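Local coordinates for uncharacterized protein (Parabacteroides merdae, PDB 4MXN), which is uncharacterised but probably acts as a polysaccharide-cleaving glycosyl hydrolase of family 28, built on a right-handed parallel beta-helix, at residues Gly121-Val126 with Ser194-Ile199; Asn171-Tyr176 with Val187-Gly192. All coordinates share one frame; numbering follows the deposited sequence.

Overall arrangement
Contact 2 lies within the parallel beta-helix and contact 1 beside it, with centres about 8 Å apart. Contact 2 is the buried one: 171-176 and 187-192 face each other across the interior, strand 174-177 from one sheet and the end of strand 182-190 from another. Contact 1 joins a helix start to a loop. The two share a seam, since 194-199 runs beside 171-176: Ala198 O lies 2.9 Å from Glu174 N, probably hydrogen-bonded, and Arg196 NE likewise reaches Asn171 O at 3.0 Å. Contact 1 is thus water-bridged and charged at a partly buried edge of the fold, whereas contact 2 is methyl packing around one carboxylate in the interior.

Contact 1 of 2, residues Gly121-Val126 with Ser194-Ile199; sequences GRSIAV and SDRKAI
Where helix 123-136 leaves the beta-helix, its first turn meets the loop between strands 182-190 and 199-202, and Ser123 faces Arg196 across a bridging water. Ser123 CB rests 3.8 Å from Arg196 NH2, at the edge of the guanidinium and near its plane. The water donates to Ser123 OG over 2.9 Å and accepts from Arg196 NH2 over 2.8 Å, lying in the guanidinium plane. With chi1 at 70°, OG sits between the backbone N and carbonyl carbon of Ser123, where it also bonds Asp168. A serine suits this spot because its hydroxyl serves both water and carboxylate, while the short side chain lets CB come up to the guanidinium edge. A bend at chi3, -64°, turns the guanidinium so that NE and NH2 meet the carbonyl oxygens of Asn171 and Ala169. The loop itself is shaped by an ST turn, in which Ser194 OG accepts from Arg196 N at 3.1 Å. Asp195 OD1 is a long 3.9 Å from Arg196 NH1 and well out of plane, so it offers charge without a directed bond. The join between helix and loop is therefore solvent-mediated, while two carbonyls and the water hold the guanidinium in its orientation.

Contact 2 of 2, residues Asn171-Tyr176 with Val187-Gly192; sequences NVAEIY and VVVNAG
This is a buried packing contact across the interior of the beta-helix, where Ala173 and Glu174 meet Val187 and Val189 from another face of the coil. Ala173 CB touches Val189 CG1 at 3.8 Å, the one purely apolar meeting of the two segments; the short methyl of this alanine, just before strand 174-177, lets the backbones approach to 7.3 Å between the CA atoms of Ala173 and Val189. The valine's other branch, CG2, lies 3.5 Å from Glu174 OE2; chi1 of 179° sets CG1 anti to the backbone N and turns CG2 to the acid. Val187 CG1 stands farther from the same oxygen, at 4.3 Å. Beta-branched Val187 and Val189 suit the strand and present methyls inward. A carboxylate among them needs a polar mate, and Tyr176 supplies it: its OH donates to Glu174 OE1 over 2.6 Å, and OE1, in the ring plane, receives it on its anti lone pair. Replacing Glu174 with an alanine would probably deprive the buried Tyr176 hydroxyl of its acceptor and open a gap beside the methyls of Val189. Leu166 of strand 165-167, Val184 of strand 182-190 and Ile199 of strand 199-202 also pack against Glu174, while its backbone bonds Ala198 and Ser200 in the next coil.

Contact 1 of 2, residues Gly121-Val126 with Ser194-Ile199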
# COMPACT_ATOMS: atom_id res chain seq x y z
N GLY A 121 1.61 2.62 -8.47
CA GLY A 121 1.06 3.91 -8.06
C GLY A 121 0.75 4.91 -9.14
O GLY A 121 0.03 5.89 -8.87
N ARG A 122 1.30 4.72 -10.37
CA ARG A 122 1.10 5.64 -11.51
C ARG A 122 1.24 7.10 -11.06
O ARG A 122 0.39 7.94 -11.36
CB ARG A 122 -0.27 5.39 -12.17
CG ARG A 122 -0.38 4.00 -12.79
CD ARG A 122 -1.19 3.97 -14.06
NE ARG A 122 -0.67 4.83 -15.12
CZ ARG A 122 -1.41 5.69 -15.82
NH1 ARG A 122 -2.71 5.82 -15.55
NH2 ARG A 122 -0.87 6.42 -16.78
N SER A 123 2.32 7.38 -10.31
CA SER A 123 2.57 8.66 -9.65
C SER A 123 2.36 9.91 -10.51
O SER A 123 1.68 10.81 -10.04
CB SER A 123 3.98 8.68 -9.06
OG SER A 123 4.99 8.74 -10.05
N ILE A 124 2.91 9.98 -11.73
CA ILE A 124 2.79 11.19 -12.56
C ILE A 124 1.32 11.46 -12.90
O ILE A 124 0.84 12.57 -12.65
CB ILE A 124 3.71 11.15 -13.83
CG1 ILE A 124 5.21 11.14 -13.38
CG2 ILE A 124 3.38 12.32 -14.82
CD1 ILE A 124 6.27 11.27 -14.41
N ALA A 125 0.61 10.46 -13.41
CA ALA A 125 -0.81 10.62 -13.78
C ALA A 125 -1.71 10.88 -12.58
O ALA A 125 -2.61 11.71 -12.68
CB ALA A 125 -1.28 9.39 -14.54
N VAL A 126 -1.45 10.21 -11.43
CA VAL A 126 -2.25 10.40 -10.20
C VAL A 126 -2.00 11.82 -9.64
O VAL A 126 -2.97 12.52 -9.30
CB VAL A 126 -1.96 9.28 -9.15
CG1 VAL A 126 -2.53 9.65 -7.77
CG2 VAL A 126 -2.52 7.94 -9.61
N SER A 194 8.97 8.57 -8.54
CA SER A 194 8.95 9.20 -7.21
C SER A 194 10.35 9.55 -6.66
O SER A 194 11.25 8.70 -6.67
CB SER A 194 8.26 8.28 -6.20
OG SER A 194 8.33 8.82 -4.90
N ASP A 195 10.49 10.77 -6.11
CA ASP A 195 11.73 11.19 -5.44
C ASP A 195 11.49 11.23 -3.92
O ASP A 195 12.34 11.72 -3.16
CB ASP A 195 12.23 12.56 -5.97
CG ASP A 195 11.33 13.77 -5.72
OD1 ASP A 195 10.21 13.59 -5.19
OD2 ASP A 195 11.78 14.90 -6.00
N ARG A 196 10.32 10.73 -3.49
CA ARG A 196 9.86 10.73 -2.10
C ARG A 196 10.39 9.52 -1.32
O ARG A 196 10.93 8.58 -1.91
CB ARG A 196 8.32 10.78 -2.06
CG ARG A 196 7.78 12.12 -2.59
CD ARG A 196 6.29 12.08 -2.95
NE ARG A 196 5.99 11.15 -4.06
CZ ARG A 196 6.05 11.47 -5.35
NH1 ARG A 196 6.44 12.69 -5.72
NH2 ARG A 196 5.74 10.57 -6.28
N LYS A 197 10.21 9.56 0.02
CA LYS A 197 10.60 8.48 0.93
C LYS A 197 9.81 7.22 0.60
O LYS A 197 8.73 7.31 0.02
CB LYS A 197 10.39 8.88 2.41
CG LYS A 197 11.26 10.07 2.86
CD LYS A 197 12.68 9.61 3.20
CE LYS A 197 13.60 10.73 3.61
NZ LYS A 197 14.91 10.20 4.02
N ALA A 198 10.40 6.06 0.90
CA ALA A 198 9.76 4.77 0.66
C ALA A 198 8.92 4.37 1.85
O ALA A 198 7.90 3.70 1.66
CB ALA A 198 10.81 3.71 0.39
N ILE A 199 9.37 4.71 3.08
CA ILE A 199 8.67 4.29 4.31
C ILE A 199 8.64 5.39 5.34
O ILE A 199 9.68 5.97 5.66
CB ILE A 199 9.32 3.01 4.91
CG1 ILE A 199 9.16 1.82 3.96
CG2 ILE A 199 8.70 2.63 6.30
CD1 ILE A 199 10.10 0.87 4.15
O HOH W 1 6.06 11.22 -9.03

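Contact 2 of 2, residues Asn171-Tyr176 with Val187-Gly192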
# COMPACT_ATOMS: atom_id res chain seq x y z
N ASN A 171 2.88 9.03 -3.51
CA ASN A 171 3.34 9.75 -2.33
C ASN A 171 4.48 8.90 -1.72
O ASN A 171 5.45 8.66 -2.42
CB ASN A 171 2.17 10.02 -1.39
CG ASN A 171 2.36 11.27 -0.54
OD1 ASN A 171 3.47 11.61 -0.13
ND2 ASN A 171 1.27 11.96 -0.23
N VAL A 172 4.34 8.42 -0.49
CA VAL A 172 5.29 7.53 0.18
C VAL A 172 4.82 6.11 -0.18
O VAL A 172 3.64 5.94 -0.43
CB VAL A 172 5.36 7.84 1.71
CG1 VAL A 172 6.10 6.76 2.50
CG2 VAL A 172 6.01 9.20 1.95
N ALA A 173 5.72 5.13 -0.30
CA ALA A 173 5.24 3.78 -0.64
C ALA A 173 4.49 3.13 0.53
O ALA A 173 3.41 2.56 0.33
CB ALA A 173 6.40 2.90 -1.07
N GLU A 174 5.05 3.20 1.75
CA GLU A 174 4.49 2.55 2.94
C GLU A 174 4.42 3.48 4.10
O GLU A 174 5.41 4.13 4.42
CB GLU A 174 5.38 1.36 3.38
CG GLU A 174 5.60 0.22 2.40
CD GLU A 174 6.79 -0.66 2.79
OE1 GLU A 174 6.70 -1.38 3.81
OE2 GLU A 174 7.83 -0.60 2.10
N ILE A 175 3.29 3.48 4.81
CA ILE A 175 3.11 4.31 6.01
C ILE A 175 2.63 3.42 7.14
O ILE A 175 1.63 2.71 6.97
CB ILE A 175 2.15 5.52 5.79
CG1 ILE A 175 2.68 6.49 4.70
CG2 ILE A 175 1.90 6.27 7.14
CD1 ILE A 175 1.67 7.53 4.29
N TYR A 176 3.36 3.42 8.27
CA TYR A 176 2.99 2.65 9.46
C TYR A 176 2.90 3.64 10.60
O TYR A 176 3.90 4.30 10.93
CB TYR A 176 3.98 1.50 9.76
CG TYR A 176 4.15 0.56 8.58
CD1 TYR A 176 3.16 -0.37 8.25
CD2 TYR A 176 5.27 0.63 7.76
CE1 TYR A 176 3.28 -1.19 7.13
CE2 TYR A 176 5.40 -0.19 6.64
CZ TYR A 176 4.41 -1.11 6.34
OH TYR A 176 4.53 -1.91 5.23
N VAL A 187 10.09 -7.38 0.61
CA VAL A 187 9.34 -6.39 -0.16
C VAL A 187 10.34 -5.60 -1.03
O VAL A 187 11.46 -5.35 -0.62
CB VAL A 187 8.46 -5.46 0.73
CG1 VAL A 187 7.83 -4.31 -0.07
CG2 VAL A 187 7.37 -6.26 1.44
N VAL A 188 9.94 -5.26 -2.25
CA VAL A 188 10.79 -4.49 -3.15
C VAL A 188 10.09 -3.15 -3.37
O VAL A 188 8.90 -3.13 -3.70
CB VAL A 188 11.06 -5.24 -4.49
CG1 VAL A 188 11.77 -4.33 -5.51
CG2 VAL A 188 11.85 -6.54 -4.26
N VAL A 189 10.81 -2.02 -3.13
CA VAL A 189 10.24 -0.70 -3.41
C VAL A 189 10.98 -0.14 -4.64
O VAL A 189 12.20 0.03 -4.59
CB VAL A 189 10.25 0.31 -2.22
CG1 VAL A 189 9.65 1.64 -2.64
CG2 VAL A 189 9.50 -0.25 -1.01
N ASN A 190 10.23 0.06 -5.75
CA ASN A 190 10.77 0.63 -6.99
C ASN A 190 10.27 2.06 -7.07
O ASN A 190 9.07 2.28 -7.08
CB ASN A 190 10.38 -0.19 -8.22
CG ASN A 190 11.09 -1.52 -8.32
OD1 ASN A 190 12.25 -1.66 -7.94
ND2 ASN A 190 10.45 -2.50 -8.92
N ALA A 191 11.20 3.02 -6.99
CA ALA A 191 10.88 4.45 -6.96
C ALA A 191 9.98 4.89 -8.11
O ALA A 191 9.09 5.70 -7.89
CB ALA A 191 12.15 5.29 -6.97
N GLY A 192 10.22 4.34 -9.31
CA GLY A 192 9.51 4.74 -10.52
C GLY A 192 9.88 6.18 -10.79
O GLY A 192 11.06 6.51 -10.86